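Major capsid protein P2 (PDB 2VVF) forms the outer protein shell of the marine, lipid-containing bacteriophage PM2, assembling as a homotrimer of double jelly-roll subunits. Local coordinates at residues A[66-71]-A[145-150]; A[88-93]-A[98-103]; A[193-198]-A[221-226]. All coordinates share one frame; numbering follows the deposited sequence.

How the contacts relate
Contact 1 is centred about 3 Å from the centre of the chain, where the N-terminal jelly roll meets the C-terminal one, yet is partly buried; contacts 2 and 3 are centred about 17 and 18 Å out, each within one half and both reaching the third subunit, contact 2 partly buried and contact 3 buried. Contact 1 is thin, a long ion pair with a water; contact 2 packs a loop on a short helix around a hydrogen bond from a glutamine amide to a backbone carbonyl; contact 3 sets an arginine against another. The Arg71–Asp222 salt bridge joins contacts 1 and 3, which reach the same sheet; Met90 on Met224 and Lys91 on Glu226 join contacts 2 and 3.

Contact 1. Residues A[66-71]-A[145-150]; sequences ILENTR and TMRRNF
Glu68 on helix 63-71 and Arg147 on strand 143-154 reach toward each other while the backbones stay far apart: their CA atoms, the nearest pair between the segments, are 10.3 Å apart, and two long side chains span the distance. Following the strand from its start, Thr145 comes first and stays clear of the helix, its hydroxyl bonded instead to Arg87. Two residues on, Arg147 makes all of the strand's side of the contact. Its CG swings anti to the backbone N (chi1 -169°) and the chain runs extended as far as NE, which carries the guanidinium out to the acid. Glu68, also stretched beyond CG, slides past it in the opposite direction. OE1 of Glu68 arrives at the guanidinium edge, near its plane, 3.8 Å from NE of Arg147, a long salt bridge; the carboxylate and guanidinium planes are 27° apart. A water bridges the two groups, giving a hydrogen to Glu68 OE1 at 2.5 Å and accepting one from Arg147 NE at 3.2 Å. Each group has a further hydrogen-bond partner: Tyr59 OH bonds to Glu68 OE1, while Thr58 O takes Arg147 NH1. At Arg148 the side chain turns elsewhere, to Leu56 O and the C-terminal carboxylate of Phe269. With only 52 Å² buried, the arrangement is a long, water-bridged salt bridge joining helix 63-71 of the N-terminal half to strand 143-154 of the C-terminal half, within the double jelly-roll fold of this capsid protein.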
loop_
_atom_site.group_PDB
_atom_site.type_symbol
_atom_site.label_atom_id
_atom_site.label_comp_id
_atom_site.label_asym_id
_atom_site.label_seq_id
_atom_site.Cartn_x
_atom_site.Cartn_y
_atom_site.Cartn_z
ATOM N N ILE A 66 -0.743 21.742 1.640
ATOM C CA ILE A 66 -1.927 20.896 1.730
ATOM C C ILE A 66 -2.111 20.152 0.410
ATOM O O ILE A 66 -2.473 18.976 0.391
ATOM C CB ILE A 66 -3.180 21.726 2.065
ATOM C CG1 ILE A 66 -3.148 22.182 3.526
ATOM C CG2 ILE A 66 -4.440 20.927 1.774
ATOM C CD1 ILE A 66 -4.255 23.150 3.885
ATOM N N LEU A 67 -1.852 20.852 -0.692
ATOM C CA LEU A 67 -1.976 20.278 -2.025
ATOM C C LEU A 67 -0.848 19.284 -2.289
ATOM O O LEU A 67 -1.038 18.272 -2.966
ATOM C CB LEU A 67 -1.975 21.384 -3.080
ATOM C CG LEU A 67 -3.158 22.352 -2.998
ATOM C CD1 LEU A 67 -3.053 23.435 -4.053
ATOM C CD2 LEU A 67 -4.471 21.599 -3.125
ATOM N N GLU A 68 0.326 19.573 -1.740
ATOM C CA GLU A 68 1.476 18.693 -1.890
ATOM C C GLU A 68 1.167 17.337 -1.263
ATOM O O GLU A 68 1.499 16.293 -1.823
ATOM C CB GLU A 68 2.700 19.310 -1.212
ATOM C CG GLU A 68 3.829 18.331 -0.941
ATOM C CD GLU A 68 5.080 19.022 -0.439
ATOM O OE1 GLU A 68 5.456 20.061 -1.023
ATOM O OE2 GLU A 68 5.675 18.539 0.549
ATOM N N ASN A 69 0.528 17.364 -0.097
ATOM C CA ASN A 69 0.166 16.142 0.612
ATOM C C ASN A 69 -1.007 15.440 -0.066
ATOM O O ASN A 69 -1.050 14.211 -0.139
ATOM C CB ASN A 69 -0.175 16.450 2.074
ATOM C CG ASN A 69 1.026 16.943 2.861
ATOM O OD1 ASN A 69 2.170 16.595 2.557
ATOM N ND2 ASN A 69 0.772 17.753 3.882
ATOM N N THR A 70 -1.956 16.231 -0.560
ATOM C CA THR A 70 -3.131 15.696 -1.243
ATOM C C THR A 70 -2.730 14.912 -2.490
ATOM O O THR A 70 -3.304 13.862 -2.789
ATOM C CB THR A 70 -4.130 16.814 -1.598
ATOM O OG1 THR A 70 -4.478 17.546 -0.417
ATOM C CG2 THR A 70 -5.391 16.228 -2.213
ATOM N N ARG A 71 -1.744 15.431 -3.216
ATOM C CA ARG A 71 -1.261 14.795 -4.440
ATOM C C ARG A 71 -0.782 13.362 -4.220
ATOM O O ARG A 71 -1.002 12.491 -5.062
ATOM C CB ARG A 71 -0.142 15.625 -5.069
ATOM C CG ARG A 71 -0.060 15.495 -6.576
ATOM C CD ARG A 71 1.166 16.203 -7.116
ATOM N NE ARG A 71 2.399 15.516 -6.745
ATOM C CZ ARG A 71 2.800 14.363 -7.272
ATOM N NH1 ARG A 71 2.064 13.758 -8.196
ATOM N NH2 ARG A 71 3.938 13.814 -6.873
ATOM N N THR A 145 14.429 17.307 0.470
ATOM C CA THR A 145 13.603 17.760 -0.645
ATOM C C THR A 145 13.641 19.284 -0.633
ATOM O O THR A 145 13.418 19.906 0.406
ATOM C CB THR A 145 12.152 17.255 -0.520
ATOM O OG1 THR A 145 12.122 15.828 -0.641
ATOM C CG2 THR A 145 11.279 17.870 -1.603
ATOM N N MET A 146 13.949 19.885 -1.778
ATOM C CA MET A 146 14.032 21.338 -1.866
ATOM C C MET A 146 13.023 21.905 -2.855
ATOM O O MET A 146 13.283 21.972 -4.054
ATOM C CB MET A 146 15.454 21.773 -2.230
ATOM C CG MET A 146 16.473 21.476 -1.145
ATOM S SD MET A 146 18.087 21.044 -1.800
ATOM C CE MET A 146 18.813 20.187 -0.386
ATOM N N ARG A 147 11.867 22.301 -2.337
ATOM C CA ARG A 147 10.796 22.854 -3.159
ATOM C C ARG A 147 11.112 24.293 -3.559
ATOM O O ARG A 147 11.254 25.168 -2.704
ATOM C CB ARG A 147 9.473 22.791 -2.396
ATOM C CG ARG A 147 8.240 23.081 -3.228
ATOM C CD ARG A 147 7.064 23.445 -2.330
ATOM N NE ARG A 147 5.780 23.314 -3.012
ATOM C CZ ARG A 147 5.127 24.327 -3.570
ATOM N NH1 ARG A 147 5.641 25.549 -3.531
ATOM N NH2 ARG A 147 3.963 24.119 -4.170
ATOM N N ARG A 148 11.233 24.527 -4.864
ATOM C CA ARG A 148 11.554 25.855 -5.381
ATOM C C ARG A 148 10.421 26.448 -6.213
ATOM O O ARG A 148 9.698 25.732 -6.906
ATOM C CB ARG A 148 12.855 25.828 -6.185
ATOM C CG ARG A 148 14.102 25.662 -5.335
ATOM C CD ARG A 148 13.971 26.396 -4.007
ATOM N NE ARG A 148 14.854 25.836 -2.987
ATOM C CZ ARG A 148 16.165 26.044 -2.938
ATOM N NH1 ARG A 148 16.750 26.811 -3.845
ATOM N NH2 ARG A 148 16.890 25.486 -1.980
ATOM N N ASN A 149 10.283 27.769 -6.139
ATOM C CA ASN A 149 9.226 28.490 -6.837
ATOM C C ASN A 149 9.760 29.272 -8.033
ATOM O O ASN A 149 10.792 29.935 -7.940
ATOM C CB ASN A 149 8.542 29.459 -5.864
ATOM C CG ASN A 149 7.041 29.503 -6.042
ATOM O OD1 ASN A 149 6.476 28.774 -6.859
ATOM N ND2 ASN A 149 6.381 30.359 -5.270
ATOM N N PHE A 150 9.035 29.209 -9.146
ATOM C CA PHE A 150 9.407 29.938 -10.357
ATOM C C PHE A 150 8.151 30.460 -11.054
ATOM O O PHE A 150 7.129 29.777 -11.101
ATOM C CB PHE A 150 10.200 29.046 -11.316
ATOM C CG PHE A 150 11.424 28.429 -10.703
ATOM C CD1 PHE A 150 12.602 29.149 -10.601
ATOM C CD2 PHE A 150 11.403 27.121 -10.249
ATOM C CE1 PHE A 150 13.731 28.584 -10.038
ATOM C CE2 PHE A 150 12.527 26.550 -9.686
ATOM C CZ PHE A 150 13.694 27.283 -9.581
HETATM O O HOH W 1 5.439 20.140 -3.495
#

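Contact 2. Residues A[88-93]-A[98-103]; sequences PEMKGV and LVQQRM
Gln101 and Met90 carry the one hydrogen bond between loop 88-93 and helix 97-102. NE2 of Gln101 donates an N-H to Met90 O at 3.0 Å, nearly straight at 164°, and the acceptor lies in the plane of the Gln101 amide while the donor lies in the plane of the carbonyl. The glutamine chain is extended beyond CG, which lets the amide reach past the helix surface to the loop. Pro88 O also comes close to Gln101 NE2, at 3.4 Å, but the angle is too poor for a bond.

Around this hydrogen bond, side-chain carbons pack on each other and on backbone atoms. CB of Met90 rests on CG of Gln101 at 3.5 Å, and CG of Met90 sits the same distance from the backbone O of Gln100. Bends at both chi2 and chi3 curl the methionine, and its CE comes up beside CG of Gln100 at 4.1 Å. Gln100 spreads its own CB and CG along the loop: CG touches Lys91 O at 3.6 Å, and CB lies 4.0 Å from Gly92 N. The Gln100 side chain is about 10 Å from the calcium ion held by Ala105, Pro141 and Trp143.

A second shell fixes the loop. Asp97, just before the segment on the same helix, accepts from Gly92 N and forms a salt bridge with Lys91 NZ, which also pairs with Asp97 of the third subunit. On the helix side, Arg102 reaches Asp228 and Glu226 of the second subunit.

In sequence, the loop and helix connect strand 80-84 to strand 106-107 of the N-terminal jelly roll, and both of these strands pair antiparallel with strand 28-37.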
loop_
_atom_site.group_PDB
_atom_site.type_symbol
_atom_site.label_atom_id
_atom_site.label_comp_id
_atom_site.label_asym_id
_atom_site.label_seq_id
_atom_site.Cartn_x
_atom_site.Cartn_y
_atom_site.Cartn_z
ATOM N N PRO A 88 6.845 9.008 2.571
ATOM C CA PRO A 88 6.190 7.711 2.750
ATOM C C PRO A 88 5.985 6.896 1.473
ATOM O O PRO A 88 5.788 5.682 1.534
ATOM C CB PRO A 88 4.828 8.086 3.350
ATOM C CG PRO A 88 4.980 9.497 3.848
ATOM C CD PRO A 88 5.961 10.132 2.923
ATOM N N GLU A 89 6.013 7.564 0.325
ATOM C CA GLU A 89 5.788 6.895 -0.954
ATOM C C GLU A 89 7.052 6.266 -1.537
ATOM O O GLU A 89 6.994 5.550 -2.540
ATOM C CB GLU A 89 5.176 7.872 -1.961
ATOM C CG GLU A 89 3.877 8.511 -1.498
ATOM C CD GLU A 89 4.096 9.619 -0.485
ATOM O OE1 GLU A 89 5.221 10.160 -0.423
ATOM O OE2 GLU A 89 3.141 9.949 0.248
ATOM N N MET A 90 8.191 6.540 -0.910
ATOM C CA MET A 90 9.467 6.013 -1.383
ATOM C C MET A 90 9.536 4.491 -1.356
ATOM O O MET A 90 9.046 3.850 -0.426
ATOM C CB MET A 90 10.626 6.605 -0.577
ATOM C CG MET A 90 10.753 8.117 -0.683
ATOM S SD MET A 90 10.560 8.724 -2.369
ATOM C CE MET A 90 12.049 8.107 -3.133
ATOM N N LYS A 91 10.159 3.924 -2.386
ATOM C CA LYS A 91 10.350 2.481 -2.497
ATOM C C LYS A 91 11.831 2.211 -2.749
ATOM O O LYS A 91 12.459 2.885 -3.565
ATOM C CB LYS A 91 9.510 1.911 -3.643
ATOM C CG LYS A 91 8.014 2.151 -3.503
ATOM C CD LYS A 91 7.352 1.066 -2.673
ATOM C CE LYS A 91 7.658 -0.317 -3.224
ATOM N NZ LYS A 91 7.156 -1.393 -2.325
ATOM N N GLY A 92 12.391 1.244 -2.032
ATOM C CA GLY A 92 13.806 0.920 -2.166
ATOM C C GLY A 92 14.092 0.015 -3.359
ATOM O O GLY A 92 13.276 -0.832 -3.724
ATOM N N VAL A 93 15.262 0.202 -3.963
ATOM C CA VAL A 93 15.671 -0.608 -5.103
ATOM C C VAL A 93 16.781 -1.562 -4.672
ATOM O O VAL A 93 16.755 -2.751 -4.995
ATOM C CB VAL A 93 16.092 0.266 -6.299
ATOM C CG1 VAL A 93 16.842 1.497 -5.822
ATOM C CG2 VAL A 93 16.933 -0.539 -7.279
ATOM N N LEU A 98 11.724 1.446 3.862
ATOM C CA LEU A 98 11.863 2.270 5.058
ATOM C C LEU A 98 13.101 3.160 4.999
ATOM O O LEU A 98 13.056 4.331 5.376
ATOM C CB LEU A 98 11.906 1.390 6.311
ATOM C CG LEU A 98 10.562 1.003 6.935
ATOM C CD1 LEU A 98 10.768 0.122 8.157
ATOM C CD2 LEU A 98 9.753 2.241 7.292
ATOM N N VAL A 99 14.210 2.598 4.528
ATOM C CA VAL A 99 15.456 3.348 4.419
ATOM C C VAL A 99 15.330 4.461 3.383
ATOM O O VAL A 99 15.817 5.573 3.588
ATOM C CB VAL A 99 16.650 2.421 4.104
ATOM C CG1 VAL A 99 17.854 3.231 3.647
ATOM C CG2 VAL A 99 17.002 1.572 5.314
ATOM N N GLN A 100 14.670 4.153 2.272
ATOM C CA GLN A 100 14.477 5.117 1.194
ATOM C C GLN A 100 13.544 6.257 1.592
ATOM O O GLN A 100 13.677 7.379 1.099
ATOM C CB GLN A 100 13.950 4.415 -0.060
ATOM C CG GLN A 100 14.241 5.153 -1.357
ATOM C CD GLN A 100 15.666 5.663 -1.429
ATOM O OE1 GLN A 100 15.989 6.720 -0.885
ATOM N NE2 GLN A 100 16.529 4.915 -2.105
ATOM N N GLN A 101 12.598 5.966 2.482
ATOM C CA GLN A 101 11.649 6.974 2.947
ATOM C C GLN A 101 12.263 7.857 4.028
ATOM O O GLN A 101 12.158 9.083 3.976
ATOM C CB GLN A 101 10.380 6.314 3.485
ATOM C CG GLN A 101 9.718 5.350 2.522
ATOM C CD GLN A 101 8.788 4.377 3.220
ATOM O OE1 GLN A 101 8.580 4.459 4.430
ATOM N NE2 GLN A 101 8.231 3.445 2.461
ATOM N N ARG A 102 12.891 7.222 5.013
ATOM C CA ARG A 102 13.509 7.937 6.127
ATOM C C ARG A 102 14.714 8.766 5.695
ATOM O O ARG A 102 15.119 9.697 6.391
ATOM C CB ARG A 102 13.919 6.955 7.230
ATOM C CG ARG A 102 12.785 6.077 7.740
ATOM C CD ARG A 102 13.314 4.931 8.585
ATOM N NE ARG A 102 12.315 4.444 9.530
ATOM C CZ ARG A 102 12.445 3.331 10.245
ATOM N NH1 ARG A 102 11.485 2.961 11.080
ATOM N NH2 ARG A 102 13.536 2.589 10.119
ATOM N N MET A 103 15.287 8.423 4.547
ATOM C CA MET A 103 16.453 9.133 4.035
ATOM C C MET A 103 16.170 10.605 3.741
ATOM O O MET A 103 17.092 11.388 3.516
ATOM C CB MET A 103 17.001 8.430 2.791
ATOM C CG MET A 103 17.260 9.345 1.609
ATOM S SD MET A 103 17.962 8.449 0.202
ATOM C CE MET A 103 17.130 9.255 -1.163
#

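Contact 3. Residues A[193-198]-A[221-226]; sequences KWRDLL and IDFMLE
Arg195 drives its guanidinium into the chain bend at Ile221 to Phe223, and here the packing is tight. NH2 of Arg195 donates to Asp222 O at 2.7 Å with an N-H...O angle of 160°; the oxygen lies at the guanidinium edge, close to its plane, but the donor stands above the carbonyl plane. A bend at chi2 (-85°) turns the arginine toward this oxygen. Over one face of the guanidinium lie Ile221 CG2, 3.9 Å from NH1 of Arg195, and Phe223 CD1, 3.9 Å from NH2 of the same arginine; Phe4 of the third subunit adds a cation-pi contact.

Two local motifs shape the backbone in this C-terminal jelly roll. Trp194 and Arg195 form a classic beta bulge opposite Phe187, at the corner of strand 192-199, and Asp222 makes an Asx turn, its OD1 accepting from Met224 N at 3.0 Å. The other carboxylate oxygen of Asp222 is paired with Arg71.

Away from Arg195, residues 193-198 touch 221-226 little. Exposed Lys193 meets Asp196 through a long salt bridge, NZ to OD1 4.0 Å; OD1 also takes a weak bond from Leu197 N, and Asp196 OD2 accepts from Asn6 N of the third subunit.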
loop_
_atom_site.group_PDB
_atom_site.type_symbol
_atom_site.label_atom_id
_atom_site.label_comp_id
_atom_site.label_asym_id
_atom_site.label_seq_id
_atom_site.Cartn_x
_atom_site.Cartn_y
_atom_site.Cartn_z
ATOM N N LYS A 193 13.420 13.244 -26.019
ATOM C CA LYS A 193 12.069 13.462 -25.518
ATOM C C LYS A 193 11.665 12.397 -24.504
ATOM O O LYS A 193 11.120 11.354 -24.864
ATOM C CB LYS A 193 11.071 13.485 -26.679
ATOM C CG LYS A 193 9.995 14.545 -26.553
ATOM C CD LYS A 193 9.084 14.551 -27.769
ATOM C CE LYS A 193 9.883 14.685 -29.055
ATOM N NZ LYS A 193 9.016 15.060 -30.207
ATOM N N TRP A 194 11.925 12.674 -23.231
ATOM C CA TRP A 194 11.591 11.741 -22.163
ATOM C C TRP A 194 10.089 11.679 -21.920
ATOM O O TRP A 194 9.555 10.658 -21.482
ATOM C CB TRP A 194 12.345 12.106 -20.888
ATOM C CG TRP A 194 13.798 11.779 -20.986
ATOM C CD1 TRP A 194 14.818 12.642 -21.269
ATOM C CD2 TRP A 194 14.384 10.475 -20.914
ATOM N NE1 TRP A 194 16.010 11.961 -21.333
ATOM C CE2 TRP A 194 15.771 10.629 -21.116
ATOM C CE3 TRP A 194 13.876 9.197 -20.668
ATOM C CZ2 TRP A 194 16.653 9.552 -21.075
ATOM C CZ3 TRP A 194 14.754 8.130 -20.630
ATOM C CH2 TRP A 194 16.126 8.313 -20.836
ATOM N N ARG A 195 9.411 12.776 -22.228
ATOM C CA ARG A 195 7.966 12.848 -22.091
ATOM C C ARG A 195 7.404 13.469 -23.363
ATOM O O ARG A 195 7.588 14.657 -23.622
ATOM C CB ARG A 195 7.570 13.681 -20.869
ATOM C CG ARG A 195 8.061 13.118 -19.546
ATOM C CD ARG A 195 7.101 12.078 -18.997
ATOM N NE ARG A 195 7.645 11.390 -17.829
ATOM C CZ ARG A 195 7.099 11.430 -16.618
ATOM N NH1 ARG A 195 5.990 12.125 -16.412
ATOM N NH2 ARG A 195 7.661 10.775 -15.612
ATOM N N ASP A 196 6.765 12.643 -24.179
ATOM C CA ASP A 196 6.182 13.110 -25.425
ATOM C C ASP A 196 5.159 14.193 -25.114
ATOM O O ASP A 196 4.782 14.386 -23.958
ATOM C CB ASP A 196 5.498 11.947 -26.144
ATOM C CG ASP A 196 5.934 11.816 -27.588
ATOM O OD1 ASP A 196 6.435 12.811 -28.150
ATOM O OD2 ASP A 196 5.763 10.719 -28.164
ATOM N N LEU A 197 4.706 14.895 -26.146
ATOM C CA LEU A 197 3.685 15.915 -25.964
ATOM C C LEU A 197 2.426 15.192 -25.494
ATOM O O LEU A 197 1.583 14.801 -26.301
ATOM C CB LEU A 197 3.420 16.650 -27.280
ATOM C CG LEU A 197 2.543 17.901 -27.203
ATOM C CD1 LEU A 197 3.109 18.896 -26.205
ATOM C CD2 LEU A 197 2.394 18.537 -28.574
ATOM N N LEU A 198 2.338 14.966 -24.185
ATOM C CA LEU A 198 1.211 14.250 -23.594
ATOM C C LEU A 198 0.044 15.168 -23.268
ATOM O O LEU A 198 0.209 16.180 -22.590
ATOM C CB LEU A 198 1.645 13.527 -22.316
ATOM C CG LEU A 198 2.547 12.301 -22.443
ATOM C CD1 LEU A 198 2.488 11.452 -21.179
ATOM C CD2 LEU A 198 2.182 11.478 -23.669
ATOM N N ILE A 221 4.409 16.716 -13.660
ATOM C CA ILE A 221 5.332 15.816 -14.337
ATOM C C ILE A 221 6.095 15.063 -13.256
ATOM O O ILE A 221 7.154 15.502 -12.807
ATOM C CB ILE A 221 6.284 16.570 -15.276
ATOM C CG1 ILE A 221 5.522 17.103 -16.492
ATOM C CG2 ILE A 221 7.428 15.664 -15.713
ATOM C CD1 ILE A 221 6.353 17.993 -17.388
ATOM N N ASP A 222 5.514 13.955 -12.807
ATOM C CA ASP A 222 6.095 13.135 -11.750
ATOM C C ASP A 222 7.182 12.211 -12.289
ATOM O O ASP A 222 6.910 11.337 -13.113
ATOM C CB ASP A 222 4.995 12.310 -11.080
ATOM C CG ASP A 222 5.297 12.003 -9.631
ATOM O OD1 ASP A 222 6.485 11.814 -9.295
ATOM O OD2 ASP A 222 4.340 11.932 -8.831
ATOM N N PHE A 223 8.409 12.403 -11.814
ATOM C CA PHE A 223 9.537 11.582 -12.247
ATOM C C PHE A 223 9.795 10.436 -11.274
ATOM O O PHE A 223 10.747 9.674 -11.439
ATOM C CB PHE A 223 10.803 12.434 -12.386
ATOM C CG PHE A 223 10.717 13.485 -13.456
ATOM C CD1 PHE A 223 10.626 13.129 -14.792
ATOM C CD2 PHE A 223 10.753 14.830 -13.128
ATOM C CE1 PHE A 223 10.553 14.099 -15.779
ATOM C CE2 PHE A 223 10.684 15.803 -14.109
ATOM C CZ PHE A 223 10.582 15.436 -15.436
ATOM N N MET A 224 8.949 10.324 -10.254
ATOM C CA MET A 224 9.092 9.274 -9.250
ATOM C C MET A 224 7.769 8.557 -9.010
ATOM O O MET A 224 7.423 8.238 -7.871
ATOM C CB MET A 224 9.604 9.863 -7.931
ATOM C CG MET A 224 11.044 10.342 -7.979
ATOM S SD MET A 224 11.766 10.514 -6.338
ATOM C CE MET A 224 10.442 11.364 -5.473
ATOM N N LEU A 225 7.033 8.306 -10.088
ATOM C CA LEU A 225 5.735 7.645 -10.003
ATOM C C LEU A 225 5.782 6.287 -9.297
ATOM O O LEU A 225 4.853 5.922 -8.574
ATOM C CB LEU A 225 5.108 7.515 -11.394
ATOM C CG LEU A 225 4.525 8.803 -11.982
ATOM C CD1 LEU A 225 4.299 8.666 -13.481
ATOM C CD2 LEU A 225 3.233 9.187 -11.275
ATOM N N GLU A 226 6.865 5.548 -9.502
ATOM C CA GLU A 226 7.026 4.234 -8.882
ATOM C C GLU A 226 7.546 4.328 -7.451
ATOM O O GLU A 226 7.540 3.339 -6.716
ATOM C CB GLU A 226 7.982 3.372 -9.704
ATOM C CG GLU A 226 7.455 2.963 -11.064
ATOM C CD GLU A 226 8.452 2.115 -11.824
ATOM O OE1 GLU A 226 9.465 2.670 -12.298
ATOM O OE2 GLU A 226 8.245 0.887 -11.908
#